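Local coordinates for flagellar motor switch protein FliG (Aquifex aeolicus, PDB 3HJL) that probably forms part of the rotor-mounted switch complex at the base of the flagellar basal body, contacting motor components that determine the direction of rotation, at residues Glu241-Leu246 / Glu272-Lys277; Leu263-Leu268 / Glu295-Val300. One frame throughout, in Å; residues are numbered along the deposited sequence.

Contact 1: residues Glu241-Leu246 / Glu272-Lys277; sequences EDIRKL and EDIKQK
With CG anti to its carbonyl carbon (chi1 -68°) and the chain extended from CG to NE, Arg244 carries its guanidinium across to Asp273, whose CG sits between backbone N and carbonyl carbon (chi1 66°), which leaves OD2 beside Arg244 NE. The two side chains cross at about a right angle, yet guanidinium and carboxylate planes lie only 23° apart. Arg244 NE reaches Asp273 OD2 at 2.7 Å; the salt bridge is short, but its N-H is poorly aimed and the hydrogen bond counts as weak. Glu241 sets OE1 at the guanidinium edge, in its plane, 3.4 Å from Arg244 NH1 in a weak hydrogen bond within a salt bridge, with a second weak one from NH2. Arg244 thus stands between two carboxylates in a salt-bridge network, which probably eases the repulsion between them. Ile274 covers one guanidinium face, its CD1 about 3.8 Å above the plane and over its centre.

The pairing packs the last part of a 3-10 segment, residues 241-244, against helix 272-279 in the all-helical C-terminal domain of FliG. Deeper than the charged groups, Ile243 CG2 meets Ile274 CG2 at 4.1 Å, the side chains crossing at about a right angle; Ile243 also touches Val312 and Ile316 of helix 302-320. Further along, Lys277 runs beside the turn's backbone, its CE 3.2 Å from Ile243 O. Lys277 NZ reaches Leu246 O, 3.0 Å away, in a weak hydrogen bond, while the same lysine touches Ile251 of helix 248-255.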
ATOM      1  N   GLU A 241     -21.668 -28.677   7.441  1.00 59.47           N
ATOM      2  CA  GLU A 241     -22.578 -29.300   6.488  1.00 61.31           C
ATOM      3  C   GLU A 241     -22.148 -30.740   6.136  1.00 62.63           C
ATOM      4  O   GLU A 241     -23.003 -31.586   5.871  1.00 60.48           O
ATOM      5  CB  GLU A 241     -22.674 -28.449   5.215  1.00 73.92           C
ATOM      6  CG  GLU A 241     -23.253 -27.023   5.417  1.00 84.87           C
ATOM      7  CD  GLU A 241     -24.759 -26.999   5.673  1.00 91.12           C
ATOM      8  OE1 GLU A 241     -25.535 -26.997   4.691  1.00 90.45           O
ATOM      9  OE2 GLU A 241     -25.161 -26.896   6.854  1.00100.80           O
ATOM     10  N   ASP A 242     -20.840 -31.035   6.221  1.00 60.18           N
ATOM     11  CA  ASP A 242     -20.308 -32.386   5.915  1.00 60.19           C
ATOM     12  C   ASP A 242     -20.673 -33.454   6.958  1.00 59.70           C
ATOM     13  O   ASP A 242     -20.349 -34.626   6.781  1.00 63.65           O
ATOM     14  CB  ASP A 242     -18.777 -32.364   5.739  1.00 54.49           C
ATOM     15  CG  ASP A 242     -18.326 -31.478   4.594  1.00 52.22           C
ATOM     16  OD1 ASP A 242     -18.966 -31.513   3.509  1.00 56.09           O
ATOM     17  OD2 ASP A 242     -17.290 -30.786   4.760  1.00 53.96           O
ATOM     18  N   ILE A 243     -21.323 -33.054   8.049  1.00 65.76           N
ATOM     19  CA  ILE A 243     -21.875 -34.011   9.015  1.00 66.59           C
ATOM     20  C   ILE A 243     -22.861 -35.005   8.332  1.00 68.96           C
ATOM     21  O   ILE A 243     -22.982 -36.157   8.759  1.00 73.28           O
ATOM     22  CB  ILE A 243     -22.533 -33.270  10.219  1.00 60.14           C
ATOM     23  CG1 ILE A 243     -21.444 -32.605  11.078  1.00 66.85           C
ATOM     24  CG2 ILE A 243     -23.336 -34.237  11.080  1.00 57.80           C
ATOM     25  CD1 ILE A 243     -21.972 -31.747  12.239  1.00 58.18           C
ATOM     26  N   ARG A 244     -23.516 -34.559   7.254  1.00 68.86           N
ATOM     27  CA  ARG A 244     -24.358 -35.420   6.401  1.00 68.03           C
ATOM     28  C   ARG A 244     -23.629 -36.660   5.850  1.00 68.00           C
ATOM     29  O   ARG A 244     -24.247 -37.715   5.677  1.00 69.10           O
ATOM     30  CB  ARG A 244     -24.871 -34.627   5.193  1.00 72.15           C
ATOM     31  CG  ARG A 244     -25.870 -33.531   5.490  1.00 72.27           C
ATOM     32  CD  ARG A 244     -26.505 -33.081   4.196  1.00 72.87           C
ATOM     33  NE  ARG A 244     -27.346 -31.897   4.345  1.00 72.24           N
ATOM     34  CZ  ARG A 244     -26.902 -30.645   4.428  1.00 76.02           C
ATOM     35  NH1 ARG A 244     -25.606 -30.356   4.329  1.00 82.61           N
ATOM     36  NH2 ARG A 244     -27.781 -29.658   4.563  1.00 76.99           N
ATOM     37  N   LYS A 245     -22.346 -36.503   5.511  1.00 64.70           N
ATOM     38  CA  LYS A 245     -21.532 -37.601   4.957  1.00 62.87           C
ATOM     39  C   LYS A 245     -21.239 -38.717   5.975  1.00 66.70           C
ATOM     40  O   LYS A 245     -21.028 -39.870   5.587  1.00 66.72           O
ATOM     41  CB  LYS A 245     -20.189 -37.071   4.430  1.00 63.48           C
ATOM     42  CG  LYS A 245     -20.277 -36.047   3.299  1.00 61.67           C
ATOM     43  CD  LYS A 245     -18.885 -35.545   2.929  1.00 61.10           C
ATOM     44  CE  LYS A 245     -18.931 -34.498   1.829  1.00 65.44           C
ATOM     45  NZ  LYS A 245     -17.574 -33.962   1.502  1.00 66.00           N
ATOM     46  N   LEU A 246     -21.216 -38.368   7.263  1.00 63.62           N
ATOM     47  CA  LEU A 246     -20.886 -39.320   8.326  1.00 62.80           C
ATOM     48  C   LEU A 246     -21.972 -40.388   8.521  1.00 63.22           C
ATOM     49  O   LEU A 246     -23.135 -40.170   8.181  1.00 61.26           O
ATOM     50  CB  LEU A 246     -20.643 -38.575   9.651  1.00 53.28           C
ATOM     51  CG  LEU A 246     -19.518 -37.534   9.668  1.00 52.76           C
ATOM     52  CD1 LEU A 246     -19.415 -36.888  11.025  1.00 47.61           C
ATOM     53  CD2 LEU A 246     -18.174 -38.147   9.259  1.00 54.82           C
ATOM     54  N   GLU A 272     -32.498 -29.079   8.940  1.00 65.22           N
ATOM     55  CA  GLU A 272     -33.345 -30.051   9.636  1.00 67.34           C
ATOM     56  C   GLU A 272     -32.821 -31.486   9.554  1.00 69.58           C
ATOM     57  O   GLU A 272     -32.938 -32.247  10.523  1.00 63.98           O
ATOM     58  CB  GLU A 272     -34.791 -29.985   9.105  1.00 66.86           C
ATOM     59  CG  GLU A 272     -35.830 -30.734   9.954  1.00 70.03           C
ATOM     60  CD  GLU A 272     -35.886 -30.247  11.400  1.00 76.98           C
ATOM     61  OE1 GLU A 272     -35.997 -31.100  12.311  1.00 83.61           O
ATOM     62  OE2 GLU A 272     -35.778 -29.019  11.628  1.00 78.77           O
ATOM     63  N   ASP A 273     -32.254 -31.853   8.405  1.00 65.53           N
ATOM     64  CA  ASP A 273     -31.713 -33.205   8.218  1.00 65.51           C
ATOM     65  C   ASP A 273     -30.470 -33.493   9.082  1.00 64.64           C
ATOM     66  O   ASP A 273     -30.250 -34.634   9.485  1.00 59.12           O
ATOM     67  CB  ASP A 273     -31.441 -33.496   6.739  1.00 70.76           C
ATOM     68  CG  ASP A 273     -30.336 -32.639   6.158  1.00 74.40           C
ATOM     69  OD1 ASP A 273     -30.474 -31.398   6.143  1.00 66.38           O
ATOM     70  OD2 ASP A 273     -29.358 -33.224   5.661  1.00 79.02           O
ATOM     71  N   ILE A 274     -29.682 -32.458   9.376  1.00 63.23           N
ATOM     72  CA  ILE A 274     -28.521 -32.585  10.268  1.00 61.90           C
ATOM     73  C   ILE A 274     -28.991 -32.630  11.736  1.00 64.68           C
ATOM     74  O   ILE A 274     -28.396 -33.335  12.557  1.00 61.25           O
ATOM     75  CB  ILE A 274     -27.471 -31.447  10.023  1.00 62.27           C
ATOM     76  CG1 ILE A 274     -26.890 -31.558   8.602  1.00 61.97           C
ATOM     77  CG2 ILE A 274     -26.337 -31.507  11.041  1.00 60.15           C
ATOM     78  CD1 ILE A 274     -25.944 -30.422   8.228  1.00 62.26           C
ATOM     79  N   LYS A 275     -30.053 -31.886  12.061  1.00 64.68           N
ATOM     80  CA  LYS A 275     -30.685 -31.998  13.378  1.00 64.97           C
ATOM     81  C   LYS A 275     -31.122 -33.441  13.608  1.00 57.81           C
ATOM     82  O   LYS A 275     -30.742 -34.057  14.607  1.00 64.37           O
ATOM     83  CB  LYS A 275     -31.917 -31.092  13.511  1.00 66.16           C
ATOM     84  CG  LYS A 275     -31.654 -29.624  13.715  1.00 71.35           C
ATOM     85  CD  LYS A 275     -32.988 -28.879  13.819  1.00 74.84           C
ATOM     86  CE  LYS A 275     -32.815 -27.438  14.264  1.00 82.71           C
ATOM     87  NZ  LYS A 275     -34.111 -26.705  14.398  1.00 83.23           N
ATOM     88  N   GLN A 276     -31.907 -33.975  12.671  1.00 50.49           N
ATOM     89  CA  GLN A 276     -32.407 -35.357  12.764  1.00 57.08           C
ATOM     90  C   GLN A 276     -31.295 -36.407  12.748  1.00 57.02           C
ATOM     91  O   GLN A 276     -31.464 -37.492  13.305  1.00 63.17           O
ATOM     92  CB  GLN A 276     -33.425 -35.664  11.647  1.00 62.04           C
ATOM     93  CG  GLN A 276     -34.732 -34.866  11.718  1.00 67.04           C
ATOM     94  CD  GLN A 276     -35.484 -35.040  13.035  1.00 75.16           C
ATOM     95  OE1 GLN A 276     -35.390 -36.082  13.698  1.00 73.09           O
ATOM     96  NE2 GLN A 276     -36.236 -34.010  13.420  1.00 77.12           N
ATOM     97  N   LYS A 277     -30.169 -36.084  12.121  1.00 62.37           N
ATOM     98  CA  LYS A 277     -29.012 -36.977  12.099  1.00 66.13           C
ATOM     99  C   LYS A 277     -28.464 -37.225  13.509  1.00 69.50           C
ATOM    100  O   LYS A 277     -28.104 -38.354  13.847  1.00 68.90           O
ATOM    101  CB  LYS A 277     -27.923 -36.396  11.198  1.00 69.42           C
ATOM    102  CG  LYS A 277     -26.803 -37.348  10.911  1.00 70.84           C
ATOM    103  CD  LYS A 277     -26.252 -37.182   9.501  1.00 70.90           C
ATOM    104  CE  LYS A 277     -25.300 -38.307   9.142  1.00 72.65           C
ATOM    105  NZ  LYS A 277     -25.952 -39.651   9.130  1.00 73.47           N
TER

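Contact 2: residues Leu263-Leu268 / Glu295-Val300; sequences LMIALL and EALGPV
Leu297 CD1 points into a row of three side chains on helix 260-268, meeting Met264 CE at 3.3 Å, Ile265 CD1 at 3.6 Å and, more loosely, Leu268 CD1 at 4.1 Å. Met264 comes over the leucine's branch point as well, its methyl 3.4 Å from Leu297 CG. Val300 takes the other part of the row: its CG2 lies 3.5 Å from Ile265 CD1 and 3.6 Å from Leu268 CD1. Ile265 is therefore shared, and its CD1 touches both partners because chi2 of -75° folds the CG1 arm away from the extended form. With an alanine in place of Ile265, Leu297 CD1 and Val300 CG2 would probably lose their common neighbour and a gap would open between them. The contact is purely apolar. Leu297 and Val300 converge on the same helix because the chain turns between them, through Gly298 with its positive phi (78°) and Pro299. Met264 leans further on Phe290, Asp293 and Met294 of helix 284-296, Ile265 on Ala308 and Leu268 on Ile305 of helix 302-320; in this apolar helix packing within the C-terminal domain of FliG, helix 260-268 lies against both helices and the turn that joins them.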
ATOM      1  N   LEU A 263     -23.739 -28.627  21.442  1.00 59.52           N
ATOM      2  CA  LEU A 263     -24.469 -29.275  20.338  1.00 59.36           C
ATOM      3  C   LEU A 263     -25.852 -28.644  20.105  1.00 56.67           C
ATOM      4  O   LEU A 263     -26.266 -28.479  18.971  1.00 63.79           O
ATOM      5  CB  LEU A 263     -24.621 -30.782  20.597  1.00 56.31           C
ATOM      6  CG  LEU A 263     -25.180 -31.611  19.432  1.00 58.91           C
ATOM      7  CD1 LEU A 263     -24.225 -31.560  18.249  1.00 54.11           C
ATOM      8  CD2 LEU A 263     -25.461 -33.052  19.839  1.00 49.41           C
ATOM      9  N   MET A 264     -26.578 -28.360  21.182  1.00 59.08           N
ATOM     10  CA  MET A 264     -27.880 -27.691  21.084  1.00 62.43           C
ATOM     11  C   MET A 264     -27.779 -26.369  20.345  1.00 60.24           C
ATOM     12  O   MET A 264     -28.546 -26.115  19.415  1.00 62.00           O
ATOM     13  CB  MET A 264     -28.464 -27.414  22.476  1.00 68.22           C
ATOM     14  CG  MET A 264     -29.220 -28.583  23.080  1.00 70.05           C
ATOM     15  SD  MET A 264     -30.001 -28.278  24.674  1.00 75.96           S
ATOM     16  CE  MET A 264     -30.412 -26.553  24.574  1.00 79.93           C
ATOM     17  N   ILE A 265     -26.837 -25.533  20.790  1.00 59.64           N
ATOM     18  CA  ILE A 265     -26.602 -24.203  20.219  1.00 62.08           C
ATOM     19  C   ILE A 265     -26.192 -24.292  18.748  1.00 57.24           C
ATOM     20  O   ILE A 265     -26.712 -23.547  17.912  1.00 59.08           O
ATOM     21  CB  ILE A 265     -25.514 -23.430  21.021  1.00 65.04           C
ATOM     22  CG1 ILE A 265     -26.026 -23.064  22.425  1.00 66.35           C
ATOM     23  CG2 ILE A 265     -25.102 -22.145  20.285  1.00 56.91           C
ATOM     24  CD1 ILE A 265     -27.024 -21.910  22.434  1.00 73.42           C
ATOM     25  N   ALA A 266     -25.267 -25.209  18.448  1.00 55.09           N
ATOM     26  CA  ALA A 266     -24.823 -25.490  17.072  1.00 57.91           C
ATOM     27  C   ALA A 266     -25.971 -25.872  16.154  1.00 53.83           C
ATOM     28  O   ALA A 266     -25.993 -25.475  14.983  1.00 59.15           O
ATOM     29  CB  ALA A 266     -23.788 -26.604  17.067  1.00 53.01           C
ATOM     30  N   LEU A 267     -26.899 -26.671  16.678  1.00 55.19           N
ATOM     31  CA  LEU A 267     -28.036 -27.149  15.897  1.00 56.67           C
ATOM     32  C   LEU A 267     -29.147 -26.118  15.675  1.00 52.54           C
ATOM     33  O   LEU A 267     -29.990 -26.328  14.821  1.00 59.27           O
ATOM     34  CB  LEU A 267     -28.594 -28.450  16.481  1.00 52.16           C
ATOM     35  CG  LEU A 267     -27.702 -29.700  16.342  1.00 57.71           C
ATOM     36  CD1 LEU A 267     -28.355 -30.868  17.000  1.00 52.02           C
ATOM     37  CD2 LEU A 267     -27.398 -30.042  14.888  1.00 59.13           C
ATOM     38  N   LEU A 268     -29.133 -25.004  16.412  1.00 61.04           N
ATOM     39  CA  LEU A 268     -30.115 -23.922  16.192  1.00 64.74           C
ATOM     40  C   LEU A 268     -30.015 -23.349  14.782  1.00 64.07           C
ATOM     41  O   LEU A 268     -31.034 -23.090  14.145  1.00 70.98           O
ATOM     42  CB  LEU A 268     -29.935 -22.777  17.203  1.00 63.25           C
ATOM     43  CG  LEU A 268     -30.338 -23.004  18.653  1.00 58.88           C
ATOM     44  CD1 LEU A 268     -29.976 -21.772  19.475  1.00 56.54           C
ATOM     45  CD2 LEU A 268     -31.832 -23.295  18.759  1.00 58.15           C
ATOM     46  N   GLU A 295     -35.622 -25.228  22.672  1.00 73.91           N
ATOM     47  CA  GLU A 295     -36.577 -24.104  22.730  1.00 76.70           C
ATOM     48  C   GLU A 295     -36.351 -23.253  23.996  1.00 77.59           C
ATOM     49  O   GLU A 295     -36.534 -22.033  23.973  1.00 78.06           O
ATOM     50  CB  GLU A 295     -38.024 -24.609  22.679  1.00 77.78           C
ATOM     51  CG  GLU A 295     -39.082 -23.489  22.555  1.00 78.78           C
ATOM     52  CD  GLU A 295     -40.507 -24.011  22.372  1.00 79.18           C
ATOM     53  OE1 GLU A 295     -40.691 -25.031  21.673  1.00 84.77           O
ATOM     54  OE2 GLU A 295     -41.448 -23.379  22.900  1.00 73.73           O
ATOM     55  N   ALA A 296     -35.937 -23.911  25.085  1.00 79.07           N
ATOM     56  CA  ALA A 296     -35.634 -23.256  26.368  1.00 75.69           C
ATOM     57  C   ALA A 296     -34.525 -22.194  26.318  1.00 77.68           C
ATOM     58  O   ALA A 296     -34.475 -21.319  27.184  1.00 75.51           O
ATOM     59  CB  ALA A 296     -35.270 -24.312  27.404  1.00 76.03           C
ATOM     60  N   LEU A 297     -33.620 -22.303  25.341  1.00 79.14           N
ATOM     61  CA  LEU A 297     -32.488 -21.378  25.199  1.00 75.55           C
ATOM     62  C   LEU A 297     -32.880 -19.926  24.885  1.00 76.47           C
ATOM     63  O   LEU A 297     -32.221 -18.993  25.350  1.00 75.67           O
ATOM     64  CB  LEU A 297     -31.528 -21.878  24.113  1.00 73.17           C
ATOM     65  CG  LEU A 297     -30.768 -23.177  24.381  1.00 70.21           C
ATOM     66  CD1 LEU A 297     -30.077 -23.641  23.114  1.00 66.17           C
ATOM     67  CD2 LEU A 297     -29.761 -23.016  25.524  1.00 71.33           C
ATOM     68  N   GLY A 298     -33.923 -19.738  24.078  1.00 74.03           N
ATOM     69  CA  GLY A 298     -34.355 -18.399  23.687  1.00 71.01           C
ATOM     70  C   GLY A 298     -33.449 -17.847  22.595  1.00 71.82           C
ATOM     71  O   GLY A 298     -32.754 -18.620  21.926  1.00 73.70           O
ATOM     72  N   PRO A 299     -33.423 -16.508  22.418  1.00 71.41           N
ATOM     73  CA  PRO A 299     -32.634 -15.933  21.319  1.00 70.03           C
ATOM     74  C   PRO A 299     -31.117 -16.020  21.536  1.00 63.69           C
ATOM     75  O   PRO A 299     -30.594 -15.426  22.477  1.00 73.62           O
ATOM     76  CB  PRO A 299     -33.094 -14.475  21.282  1.00 72.10           C
ATOM     77  CG  PRO A 299     -33.538 -14.180  22.671  1.00 72.74           C
ATOM     78  CD  PRO A 299     -34.098 -15.466  23.216  1.00 72.12           C
ATOM     79  N   VAL A 300     -30.443 -16.770  20.666  1.00 64.07           N
ATOM     80  CA  VAL A 300     -28.993 -16.981  20.725  1.00 62.89           C
ATOM     81  C   VAL A 300     -28.348 -16.283  19.536  1.00 62.49           C
ATOM     82  O   VAL A 300     -28.829 -16.420  18.412  1.00 64.48           O
ATOM     83  CB  VAL A 300     -28.656 -18.486  20.650  1.00 60.61           C
ATOM     84  CG1 VAL A 300     -27.158 -18.695  20.580  1.00 60.06           C
ATOM     85  CG2 VAL A 300     -29.261 -19.229  21.848  1.00 57.71           C
TER

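From the N terminus, the chain first passes through 241-246, then 263-268, 272-277 and 295-300, so the two contacts interlock: contact 1 closes a loop of 25 residues, contact 2 one of 26, and each loop contains a segment of the other. Helix 248-255 lies within the first loop, and helix 272-279 within the second. The centres of the two contacts are about 17 Å apart, and the contacts meet where Lys275 CE packs 3.1 Å from Leu267 O. Contact 1 ties the link after helix 227-237 to helix 272-279; contact 2 ties helix 260-268 to the turn leading into helix 302-320, all within the C-terminal domain.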